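Local coordinates for protein terminase, large subunit (Enterobacteria phage P22, PDB 4DKW) that packages viral DNA into empty capsids as the ATP-driven motor of terminase and, through this C-terminal nuclease domain, cuts the genome to begin and end packaging, at residues A[1-12]-A[154-165]; A[27-35]-A[77-86]. All blocks are in the same frame, centred on the assembly; numbering follows the deposited sequence.

In the fold
Interaction 2 belongs to the core and interaction 1 to the periphery. The centre of interaction 2 lies about 8 Å from that of the chain and is buried: strand 27-33, in the large mixed sheet, pairs in parallel with strand 82-84 and carries Asp33 to a magnesium ion. Interaction 1, its centre about 19 Å from that of the chain and only partly buried, ties the first residues of this chain to the end of helix 148-156, strand 158-159 and the turn after it through a small antiparallel pair, aromatic packing and a salt bridge. The two share no secondary-structure element. Along the chain, interaction 2 is nested within the loop that interaction 1 closes.

Interaction 1: A[1-12]-A[154-165]; sequences TMGSGRIFQIPE and FRLYHRDENGKI
Ile7 enters the contact over the ring of Tyr157. CB lies 3.7 Å from Tyr157 O, the same carbonyl that accepts from Ile7 N at 2.9 Å in a nearly straight bond. CG2 leans on Tyr157 CD2, whereas CG1, set anti to the carbonyl carbon (chi1 -78°), rests against Arg159 CG at 3.8 Å. Beyond it the chain runs on extended, which carries CD1 over the Tyr157 face, 3.8 Å from the ring centroid in a CH-pi contact, with Ile165 CG2 alongside.

The contact fastens the start of this nuclease-domain chain to the end of helix 148-156 and the turn after it, at the side of the RNase H-like domain. The backbones form a short, weakly bonded antiparallel pairing, with Arg6 opposite His158 as a non-hydrogen-bonded pair, between a type II' turn from Met2 to Gly5 and a type I turn from Asp160 to Gly163. Ser4 OG donates to Asp160 O at 2.8 Å, meeting that oxygen from the face opposite to Gly163 N.

Further along, the rings of Phe8, Phe154 and Tyr157 pack together. The Phe8 and Phe154 planes are nearly parallel (4°) but offset, with little ring over ring, and Phe8 CB approaches Phe154 CE1 to 3.4 Å. At the outer end Arg155 NH1 meets both carboxylate oxygens of Glu12 in a salt bridge, OE2 at 2.9 Å and OE1 at 3.0 Å, while its NH2 forms another with Glu148.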
loop_
_atom_site.group_PDB
_atom_site.type_symbol
_atom_site.label_atom_id
_atom_site.label_comp_id
_atom_site.label_asym_id
_atom_site.label_seq_id
_atom_site.Cartn_x
_atom_site.Cartn_y
_atom_site.Cartn_z
ATOM N N THR A 1 -1.025 15.969 -20.544
ATOM C CA THR A 1 -1.217 14.521 -20.484
ATOM C C THR A 1 -0.552 13.898 -19.238
ATOM O O THR A 1 -1.162 13.075 -18.536
ATOM C CB THR A 1 -0.762 13.833 -21.794
ATOM O OG1 THR A 1 -0.043 12.627 -21.496
ATOM C CG2 THR A 1 0.108 14.766 -22.625
ATOM N N MET A 2 0.694 14.290 -18.975
ATOM C CA MET A 2 1.339 14.023 -17.687
ATOM C C MET A 2 1.368 15.294 -16.850
ATOM O O MET A 2 2.215 15.440 -15.969
ATOM C CB MET A 2 2.759 13.492 -17.882
ATOM C CG MET A 2 2.811 11.996 -18.149
ATOM S SD MET A 2 2.395 10.975 -16.714
ATOM C CE MET A 2 0.738 10.465 -17.157
ATOM N N GLY A 3 0.436 16.203 -17.147
ATOM C CA GLY A 3 0.285 17.462 -16.439
ATOM C C GLY A 3 1.537 18.320 -16.411
ATOM O O GLY A 3 2.165 18.564 -17.446
ATOM N N SER A 4 1.896 18.779 -15.213
ATOM C CA SER A 4 3.127 19.534 -15.013
ATOM C C SER A 4 4.324 18.603 -14.757
ATOM O O SER A 4 5.436 19.064 -14.491
ATOM C CB SER A 4 2.966 20.545 -13.869
ATOM O OG SER A 4 2.665 19.890 -12.647
ATOM N N GLY A 5 4.089 17.292 -14.829
ATOM C CA GLY A 5 5.167 16.323 -14.748
ATOM C C GLY A 5 4.930 15.165 -13.798
ATOM O O GLY A 5 4.068 15.226 -12.907
ATOM N N ARG A 6 5.708 14.103 -13.989
ATOM C CA ARG A 6 5.594 12.920 -13.151
ATOM C C ARG A 6 6.039 13.185 -11.723
ATOM O O ARG A 6 6.951 13.981 -11.478
ATOM C CB ARG A 6 6.377 11.754 -13.742
ATOM C CG ARG A 6 5.642 11.068 -14.870
ATOM C CD ARG A 6 6.444 9.896 -15.391
ATOM N NE ARG A 6 6.981 9.119 -14.278
ATOM C CZ ARG A 6 7.719 8.020 -14.417
ATOM N NH1 ARG A 6 8.013 7.555 -15.626
ATOM N NH2 ARG A 6 8.160 7.384 -13.342
ATOM N N ILE A 7 5.372 12.513 -10.787
ATOM C CA ILE A 7 5.627 12.678 -9.370
ATOM C C ILE A 7 6.922 11.973 -8.972
ATOM O O ILE A 7 7.741 12.539 -8.248
ATOM C CB ILE A 7 4.415 12.185 -8.538
ATOM C CG1 ILE A 7 3.309 13.244 -8.571
ATOM C CG2 ILE A 7 4.822 11.898 -7.117
ATOM C CD1 ILE A 7 1.976 12.799 -8.020
ATOM N N PHE A 8 7.110 10.751 -9.462
ATOM C CA PHE A 8 8.341 9.997 -9.217
ATOM C C PHE A 8 9.215 9.984 -10.480
ATOM O O PHE A 8 9.082 9.112 -11.340
ATOM C CB PHE A 8 8.030 8.561 -8.762
ATOM C CG PHE A 8 7.209 8.477 -7.490
ATOM C CD1 PHE A 8 7.734 8.902 -6.273
ATOM C CD2 PHE A 8 5.923 7.950 -7.509
ATOM C CE1 PHE A 8 6.989 8.827 -5.110
ATOM C CE2 PHE A 8 5.177 7.865 -6.345
ATOM C CZ PHE A 8 5.711 8.308 -5.146
ATOM N N GLN A 9 10.101 10.966 -10.605
ATOM C CA GLN A 9 11.003 11.009 -11.750
ATOM C C GLN A 9 12.265 10.201 -11.475
ATOM O O GLN A 9 13.371 10.737 -11.374
ATOM C CB GLN A 9 11.329 12.445 -12.147
ATOM C CG GLN A 9 10.209 13.094 -12.930
ATOM C CD GLN A 9 10.537 14.495 -13.381
ATOM O OE1 GLN A 9 11.489 15.102 -12.897
ATOM N NE2 GLN A 9 9.745 15.020 -14.312
ATOM N N ILE A 10 12.062 8.894 -11.366
ATOM C CA ILE A 10 13.083 7.956 -10.957
ATOM C C ILE A 10 12.987 6.780 -11.919
ATOM O O ILE A 10 11.887 6.321 -12.229
ATOM C CB ILE A 10 12.844 7.515 -9.487
ATOM C CG1 ILE A 10 12.860 8.740 -8.566
ATOM C CG2 ILE A 10 13.879 6.503 -9.042
ATOM C CD1 ILE A 10 12.550 8.450 -7.136
ATOM N N PRO A 11 14.131 6.313 -12.434
ATOM C CA PRO A 11 14.128 5.125 -13.297
ATOM C C PRO A 11 13.557 3.912 -12.563
ATOM O O PRO A 11 14.057 3.583 -11.487
ATOM C CB PRO A 11 15.619 4.909 -13.596
ATOM C CG PRO A 11 16.247 6.250 -13.383
ATOM C CD PRO A 11 15.477 6.893 -12.280
ATOM N N GLU A 12 12.534 3.275 -13.134
ATOM C CA GLU A 12 11.922 2.064 -12.562
ATOM C C GLU A 12 12.919 1.011 -12.118
ATOM O O GLU A 12 12.733 0.346 -11.106
ATOM C CB GLU A 12 11.042 1.388 -13.594
ATOM C CG GLU A 12 9.834 2.148 -13.949
ATOM C CD GLU A 12 9.053 1.432 -15.009
ATOM O OE1 GLU A 12 8.454 2.131 -15.840
ATOM O OE2 GLU A 12 9.039 0.175 -15.015
ATOM N N PHE A 154 2.962 3.811 -11.080
ATOM C CA PHE A 154 4.193 4.576 -10.890
ATOM C C PHE A 154 4.511 5.398 -12.136
ATOM O O PHE A 154 4.887 6.574 -12.040
ATOM C CB PHE A 154 5.314 3.584 -10.563
ATOM C CG PHE A 154 6.675 4.206 -10.371
ATOM C CD1 PHE A 154 7.070 4.673 -9.125
ATOM C CD2 PHE A 154 7.585 4.252 -11.423
ATOM C CE1 PHE A 154 8.321 5.210 -8.943
ATOM C CE2 PHE A 154 8.848 4.795 -11.242
ATOM C CZ PHE A 154 9.215 5.271 -10.004
ATOM N N ARG A 155 4.329 4.775 -13.302
ATOM C CA ARG A 155 4.602 5.408 -14.597
ATOM C C ARG A 155 3.671 6.571 -14.950
ATOM O O ARG A 155 4.073 7.509 -15.654
ATOM C CB ARG A 155 4.522 4.373 -15.711
ATOM C CG ARG A 155 5.684 3.425 -15.738
ATOM C CD ARG A 155 5.667 2.564 -16.986
ATOM N NE ARG A 155 4.770 1.423 -16.875
ATOM C CZ ARG A 155 5.144 0.210 -16.482
ATOM N NH1 ARG A 155 6.409 -0.036 -16.170
ATOM N NH2 ARG A 155 4.257 -0.771 -16.436
ATOM N N LEU A 156 2.436 6.501 -14.456
ATOM C CA LEU A 156 1.390 7.465 -14.785
ATOM C C LEU A 156 1.132 8.537 -13.712
ATOM O O LEU A 156 0.423 9.501 -13.966
ATOM C CB LEU A 156 0.090 6.712 -15.037
ATOM C CG LEU A 156 0.117 5.716 -16.191
ATOM C CD1 LEU A 156 -1.218 5.000 -16.276
ATOM C CD2 LEU A 156 0.403 6.450 -17.479
ATOM N N TYR A 157 1.681 8.348 -12.516
ATOM C CA TYR A 157 1.417 9.235 -11.388
ATOM C C TYR A 157 2.016 10.627 -11.634
ATOM O O TYR A 157 3.241 10.773 -11.773
ATOM C CB TYR A 157 2.020 8.629 -10.127
ATOM C CG TYR A 157 1.322 8.992 -8.834
ATOM C CD1 TYR A 157 -0.061 9.104 -8.771
ATOM C CD2 TYR A 157 2.051 9.167 -7.660
ATOM C CE1 TYR A 157 -0.701 9.411 -7.566
ATOM C CE2 TYR A 157 1.429 9.462 -6.465
ATOM C CZ TYR A 157 0.058 9.586 -6.418
ATOM O OH TYR A 157 -0.554 9.869 -5.206
ATOM N N HIS A 158 1.159 11.648 -11.673
ATOM C CA HIS A 158 1.608 12.988 -12.052
ATOM C C HIS A 158 0.811 14.097 -11.367
ATOM O O HIS A 158 -0.186 13.839 -10.692
ATOM C CB HIS A 158 1.526 13.154 -13.570
ATOM C CG HIS A 158 0.123 13.137 -14.099
ATOM N ND1 HIS A 158 -0.596 11.975 -14.278
ATOM C CD2 HIS A 158 -0.701 14.149 -14.474
ATOM C CE1 HIS A 158 -1.796 12.268 -14.750
ATOM N NE2 HIS A 158 -1.882 13.581 -14.877
ATOM N N ARG A 159 1.261 15.335 -11.549
ATOM C CA ARG A 159 0.545 16.494 -11.046
ATOM C C ARG A 159 -0.147 17.229 -12.186
ATOM O O ARG A 159 0.311 17.187 -13.332
ATOM C CB ARG A 159 1.502 17.438 -10.327
ATOM C CG ARG A 159 2.076 16.849 -9.063
ATOM C CD ARG A 159 3.108 17.745 -8.412
ATOM N NE ARG A 159 3.684 17.067 -7.258
ATOM C CZ ARG A 159 3.110 17.018 -6.060
ATOM N NH1 ARG A 159 1.949 17.630 -5.840
ATOM N NH2 ARG A 159 3.699 16.358 -5.072
ATOM N N ASP A 160 -1.252 17.903 -11.878
ATOM C CA ASP A 160 -1.951 18.658 -12.907
ATOM C C ASP A 160 -1.214 19.951 -13.239
ATOM O O ASP A 160 -0.099 20.183 -12.761
ATOM C CB ASP A 160 -3.427 18.913 -12.549
ATOM C CG ASP A 160 -3.610 19.708 -11.271
ATOM O OD1 ASP A 160 -2.737 20.531 -10.913
ATOM O OD2 ASP A 160 -4.665 19.520 -10.625
ATOM N N GLU A 161 -1.841 20.796 -14.046
ATOM C CA GLU A 161 -1.198 22.012 -14.517
ATOM C C GLU A 161 -0.875 23.000 -13.386
ATOM O O GLU A 161 -0.030 23.885 -13.565
ATOM C CB GLU A 161 -2.077 22.675 -15.576
ATOM C CG GLU A 161 -3.522 22.852 -15.124
ATOM C CD GLU A 161 -4.356 23.656 -16.110
ATOM O OE1 GLU A 161 -3.806 24.073 -17.154
ATOM O OE2 GLU A 161 -5.559 23.875 -15.843
ATOM N N ASN A 162 -1.536 22.854 -12.234
ATOM C CA ASN A 162 -1.334 23.780 -11.114
ATOM C C ASN A 162 -0.522 23.187 -9.965
ATOM O O ASN A 162 -0.261 23.848 -8.967
ATOM C CB ASN A 162 -2.666 24.331 -10.617
ATOM C CG ASN A 162 -3.198 25.414 -11.512
ATOM O OD1 ASN A 162 -2.614 26.488 -11.596
ATOM N ND2 ASN A 162 -4.301 25.143 -12.199
ATOM N N GLY A 163 -0.131 21.930 -10.110
ATOM C CA GLY A 163 0.767 21.309 -9.156
ATOM C C GLY A 163 0.128 20.352 -8.172
ATOM O O GLY A 163 0.796 19.895 -7.239
ATOM N N LYS A 164 -1.156 20.057 -8.366
ATOM C CA LYS A 164 -1.870 19.134 -7.482
ATOM C C LYS A 164 -1.758 17.706 -7.998
ATOM O O LYS A 164 -1.816 17.480 -9.208
ATOM C CB LYS A 164 -3.350 19.516 -7.375
ATOM C CG LYS A 164 -3.622 20.721 -6.504
ATOM C CD LYS A 164 -5.100 20.795 -6.139
ATOM C CE LYS A 164 -5.468 19.732 -5.106
ATOM N NZ LYS A 164 -6.943 19.653 -4.860
ATOM N N ILE A 165 -1.608 16.745 -7.087
ATOM C CA ILE A 165 -1.626 15.327 -7.447
ATOM C C ILE A 165 -2.901 15.019 -8.212
ATOM O O ILE A 165 -3.986 15.424 -7.806
ATOM C CB ILE A 165 -1.615 14.420 -6.200
ATOM C CG1 ILE A 165 -0.349 14.636 -5.371
ATOM C CG2 ILE A 165 -1.725 12.949 -6.601
ATOM C CD1 ILE A 165 -0.496 14.212 -3.952
HETATM O O HOH W 1 5.051 9.376 -10.874
#

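Interaction 2: A[27-35]-A[77-86]; sequences YVIDAQDFG and WANKIPVAWP. With MG (magnesium ion), chain E.
Phe34 presents its ring obliquely to the 77-86 segment: CZ meets Trp85 CB at 3.9 Å and CE2 meets Pro86 CD at 3.8 Å, while Tyr104 of helix 97-107 brings a second ring against it with the planes steeply inclined. Further back along the strand, Asp30 OD2 approaches the Trp77 ring obliquely, 3.7 Å from CZ3. The Asp30 carboxylate has apolar neighbours across the contact: Ile81 CG2 beside OD1 at 3.2 Å and Ala78 CB beside OD2 at 3.3 Å.

From Asp30 to Gln32 the strand pairs in parallel with 82-84, the short axes inclined by 41°. Asp30 N donates to Pro82 O, Ala84 N returns a bond to Asp30 O, and Gln32 N reaches Ala84 O at 2.8 Å. Asp30 and Val83 share one face of the sheet; Ala31 and Ala84 meet on the other, CB to CB at 4.1 Å. Strand 40-48 pairs antiparallel with the other edge of 27-33, placing this strand inside the sheet of the RNase H-like nuclease fold.

The strand ends in catalytic Asp33, where CG anti to the backbone N (chi1 -175°) directs the carboxylate to the metal. Asp33 OD2 binds the magnesium ion at 2.1 Å, sharing it with Asp171, and Asp33 OD1 accepts from a water that is itself a ligand of the metal.

Asp30, set against carbon atoms on this side, has its polar needs met by strand 40-48: OD2 bonds to His42 NE2 and OD1 to Gln44 NE2. Through ND1 the same His42 also bonds to Gln32 OE1, bridging the two side chains, an arrangement consistent with a charged Asp30, perhaps facing a protonated His42.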
loop_
_atom_site.group_PDB
_atom_site.type_symbol
_atom_site.label_atom_id
_atom_site.label_comp_id
_atom_site.label_asym_id
_atom_site.label_seq_id
_atom_site.Cartn_x
_atom_site.Cartn_y
_atom_site.Cartn_z
ATOM N N TYR A 27 10.035 -7.240 9.119
ATOM C CA TYR A 27 8.667 -6.979 9.542
ATOM C C TYR A 27 7.714 -6.955 8.347
ATOM O O TYR A 27 8.112 -6.624 7.229
ATOM C CB TYR A 27 8.596 -5.672 10.323
ATOM C CG TYR A 27 9.226 -5.791 11.683
ATOM C CD1 TYR A 27 8.445 -5.768 12.830
ATOM C CD2 TYR A 27 10.598 -5.960 11.824
ATOM C CE1 TYR A 27 9.010 -5.884 14.076
ATOM C CE2 TYR A 27 11.176 -6.079 13.067
ATOM C CZ TYR A 27 10.382 -6.040 14.191
ATOM O OH TYR A 27 10.944 -6.151 15.443
ATOM N N VAL A 28 6.461 -7.323 8.592
ATOM C CA VAL A 28 5.481 -7.508 7.525
ATOM C C VAL A 28 4.186 -6.770 7.842
ATOM O O VAL A 28 3.674 -6.858 8.955
ATOM C CB VAL A 28 5.152 -9.015 7.310
ATOM C CG1 VAL A 28 4.170 -9.187 6.159
ATOM C CG2 VAL A 28 6.424 -9.830 7.057
ATOM N N ILE A 29 3.667 -6.034 6.865
ATOM C CA ILE A 29 2.376 -5.364 7.006
ATOM C C ILE A 29 1.649 -5.350 5.665
ATOM O O ILE A 29 2.270 -5.273 4.607
ATOM C CB ILE A 29 2.510 -3.923 7.594
ATOM C CG1 ILE A 29 1.143 -3.373 8.001
ATOM C CG2 ILE A 29 3.221 -2.970 6.626
ATOM C CD1 ILE A 29 1.195 -2.025 8.631
ATOM N N ASP A 30 0.330 -5.480 5.724
ATOM C CA ASP A 30 -0.509 -5.427 4.538
ATOM C C ASP A 30 -1.254 -4.108 4.524
ATOM O O ASP A 30 -1.350 -3.421 5.550
ATOM C CB ASP A 30 -1.528 -6.576 4.541
ATOM C CG ASP A 30 -0.991 -7.839 3.903
ATOM O OD1 ASP A 30 0.235 -8.059 3.956
ATOM O OD2 ASP A 30 -1.799 -8.612 3.348
ATOM N N ALA A 31 -1.789 -3.756 3.362
ATOM C CA ALA A 31 -2.628 -2.578 3.277
ATOM C C ALA A 31 -3.701 -2.747 2.214
ATOM O O ALA A 31 -3.537 -3.522 1.262
ATOM C CB ALA A 31 -1.794 -1.340 3.028
ATOM N N GLN A 32 -4.790 -2.005 2.383
ATOM C CA GLN A 32 -5.960 -2.113 1.521
ATOM C C GLN A 32 -6.380 -0.741 1.005
ATOM O O GLN A 32 -6.393 0.233 1.754
ATOM C CB GLN A 32 -7.128 -2.735 2.304
ATOM C CG GLN A 32 -8.426 -2.929 1.504
ATOM C CD GLN A 32 -8.346 -4.065 0.486
ATOM O OE1 GLN A 32 -7.768 -5.120 0.760
ATOM N NE2 GLN A 32 -8.933 -3.854 -0.690
ATOM N N ASP A 33 -6.704 -0.663 -0.281
ATOM C CA ASP A 33 -7.441 0.478 -0.801
ATOM C C ASP A 33 -8.779 -0.077 -1.243
ATOM O O ASP A 33 -8.831 -1.060 -1.978
ATOM C CB ASP A 33 -6.720 1.162 -1.977
ATOM C CG ASP A 33 -7.433 2.428 -2.437
ATOM O OD1 ASP A 33 -7.966 3.159 -1.573
ATOM O OD2 ASP A 33 -7.479 2.697 -3.652
ATOM N N PHE A 34 -9.863 0.528 -0.778
ATOM C CA PHE A 34 -11.188 0.018 -1.110
ATOM C C PHE A 34 -11.602 0.504 -2.494
ATOM O O PHE A 34 -11.141 1.556 -2.953
ATOM C CB PHE A 34 -12.220 0.429 -0.055
ATOM C CG PHE A 34 -11.883 -0.028 1.328
ATOM C CD1 PHE A 34 -11.843 -1.373 1.628
ATOM C CD2 PHE A 34 -11.608 0.889 2.327
ATOM C CE1 PHE A 34 -11.528 -1.804 2.902
ATOM C CE2 PHE A 34 -11.302 0.468 3.606
ATOM C CZ PHE A 34 -11.259 -0.881 3.894
ATOM N N GLY A 35 -12.447 -0.279 -3.163
ATOM C CA GLY A 35 -12.934 0.078 -4.486
ATOM C C GLY A 35 -13.828 -0.957 -5.148
ATOM O O GLY A 35 -13.533 -2.152 -5.122
ATOM N N TRP A 77 -0.910 -15.193 1.163
ATOM C CA TRP A 77 0.103 -14.301 1.731
ATOM C C TRP A 77 -0.432 -13.292 2.763
ATOM O O TRP A 77 0.321 -12.815 3.625
ATOM C CB TRP A 77 0.951 -13.604 0.638
ATOM C CG TRP A 77 0.203 -12.959 -0.510
ATOM C CD1 TRP A 77 -0.144 -13.547 -1.697
ATOM C CD2 TRP A 77 -0.254 -11.596 -0.595
ATOM N NE1 TRP A 77 -0.798 -12.642 -2.503
ATOM C CE2 TRP A 77 -0.875 -11.439 -1.854
ATOM C CE3 TRP A 77 -0.203 -10.496 0.270
ATOM C CZ2 TRP A 77 -1.435 -10.227 -2.264
ATOM C CZ3 TRP A 77 -0.761 -9.294 -0.144
ATOM C CH2 TRP A 77 -1.373 -9.172 -1.394
ATOM N N ALA A 78 -1.725 -12.984 2.687
ATOM C CA ALA A 78 -2.330 -11.977 3.558
ATOM C C ALA A 78 -2.732 -12.522 4.931
ATOM O O ALA A 78 -2.996 -11.756 5.848
ATOM C CB ALA A 78 -3.530 -11.337 2.869
ATOM N N ASN A 79 -2.787 -13.844 5.065
ATOM C CA ASN A 79 -3.256 -14.475 6.294
ATOM C C ASN A 79 -2.478 -14.040 7.541
ATOM O O ASN A 79 -1.252 -14.146 7.579
ATOM C CB ASN A 79 -3.222 -15.998 6.148
ATOM C CG ASN A 79 -3.983 -16.706 7.244
ATOM O OD1 ASN A 79 -4.982 -16.203 7.753
ATOM N ND2 ASN A 79 -3.510 -17.885 7.613
ATOM N N LYS A 80 -3.213 -13.544 8.537
ATOM C CA LYS A 80 -2.677 -13.124 9.840
ATOM C C LYS A 80 -1.846 -11.836 9.830
ATOM O O LYS A 80 -1.356 -11.407 10.874
ATOM C CB LYS A 80 -1.905 -14.263 10.524
ATOM C CG LYS A 80 -2.781 -15.292 11.199
ATOM C CD LYS A 80 -2.515 -16.684 10.650
ATOM C CE LYS A 80 -1.044 -17.062 10.753
ATOM N NZ LYS A 80 -0.769 -18.443 10.254
ATOM N N ILE A 81 -1.698 -11.210 8.668
ATOM C CA ILE A 81 -0.915 -9.974 8.561
ATOM C C ILE A 81 -1.799 -8.754 8.827
ATOM O O ILE A 81 -2.862 -8.628 8.219
ATOM C CB ILE A 81 -0.303 -9.837 7.156
ATOM C CG1 ILE A 81 0.436 -11.121 6.762
ATOM C CG2 ILE A 81 0.584 -8.623 7.083
ATOM C CD1 ILE A 81 1.470 -11.592 7.778
ATOM N N PRO A 82 -1.374 -7.856 9.739
ATOM C CA PRO A 82 -2.177 -6.656 10.029
ATOM C C PRO A 82 -2.393 -5.833 8.761
ATOM O O PRO A 82 -1.477 -5.731 7.940
ATOM C CB PRO A 82 -1.307 -5.870 11.017
ATOM C CG PRO A 82 -0.308 -6.851 11.537
ATOM C CD PRO A 82 -0.089 -7.850 10.457
ATOM N N VAL A 83 -3.583 -5.266 8.598
ATOM C CA VAL A 83 -3.915 -4.528 7.381
ATOM C C VAL A 83 -4.217 -3.060 7.655
ATOM O O VAL A 83 -5.098 -2.740 8.458
ATOM C CB VAL A 83 -5.130 -5.149 6.665
ATOM C CG1 VAL A 83 -5.484 -4.356 5.409
ATOM C CG2 VAL A 83 -4.851 -6.599 6.326
ATOM N N ALA A 84 -3.476 -2.171 6.997
ATOM C CA ALA A 84 -3.748 -0.732 7.064
ATOM C C ALA A 84 -4.813 -0.385 6.022
ATOM O O ALA A 84 -4.900 -1.035 4.984
ATOM C CB ALA A 84 -2.460 0.084 6.827
ATOM N N TRP A 85 -5.636 0.618 6.308
ATOM C CA TRP A 85 -6.744 0.963 5.426
ATOM C C TRP A 85 -7.167 2.417 5.622
ATOM O O TRP A 85 -6.959 2.984 6.696
ATOM C CB TRP A 85 -7.919 0.022 5.678
ATOM C CG TRP A 85 -8.263 -0.123 7.110
ATOM C CD1 TRP A 85 -7.761 -1.032 7.984
ATOM C CD2 TRP A 85 -9.200 0.671 7.842
ATOM N NE1 TRP A 85 -8.328 -0.853 9.233
ATOM C CE2 TRP A 85 -9.215 0.186 9.167
ATOM C CE3 TRP A 85 -10.023 1.747 7.507
ATOM C CZ2 TRP A 85 -10.026 0.746 10.152
ATOM C CZ3 TRP A 85 -10.824 2.295 8.479
ATOM C CH2 TRP A 85 -10.821 1.794 9.788
ATOM N N PRO A 86 -7.757 3.031 4.579
ATOM C CA PRO A 86 -8.045 4.469 4.583
ATOM C C PRO A 86 -9.419 4.839 5.114
ATOM O O PRO A 86 -10.161 3.972 5.580
ATOM C CB PRO A 86 -8.041 4.801 3.098
ATOM C CG PRO A 86 -8.636 3.579 2.487
ATOM C CD PRO A 86 -8.033 2.436 3.258
HETATM MG MG MG E . -8.665 3.952 -4.842
HETATM O O HOH W 2 -9.539 4.472 -3.126
HETATM O O HOH W 3 -9.744 4.909 -6.441
#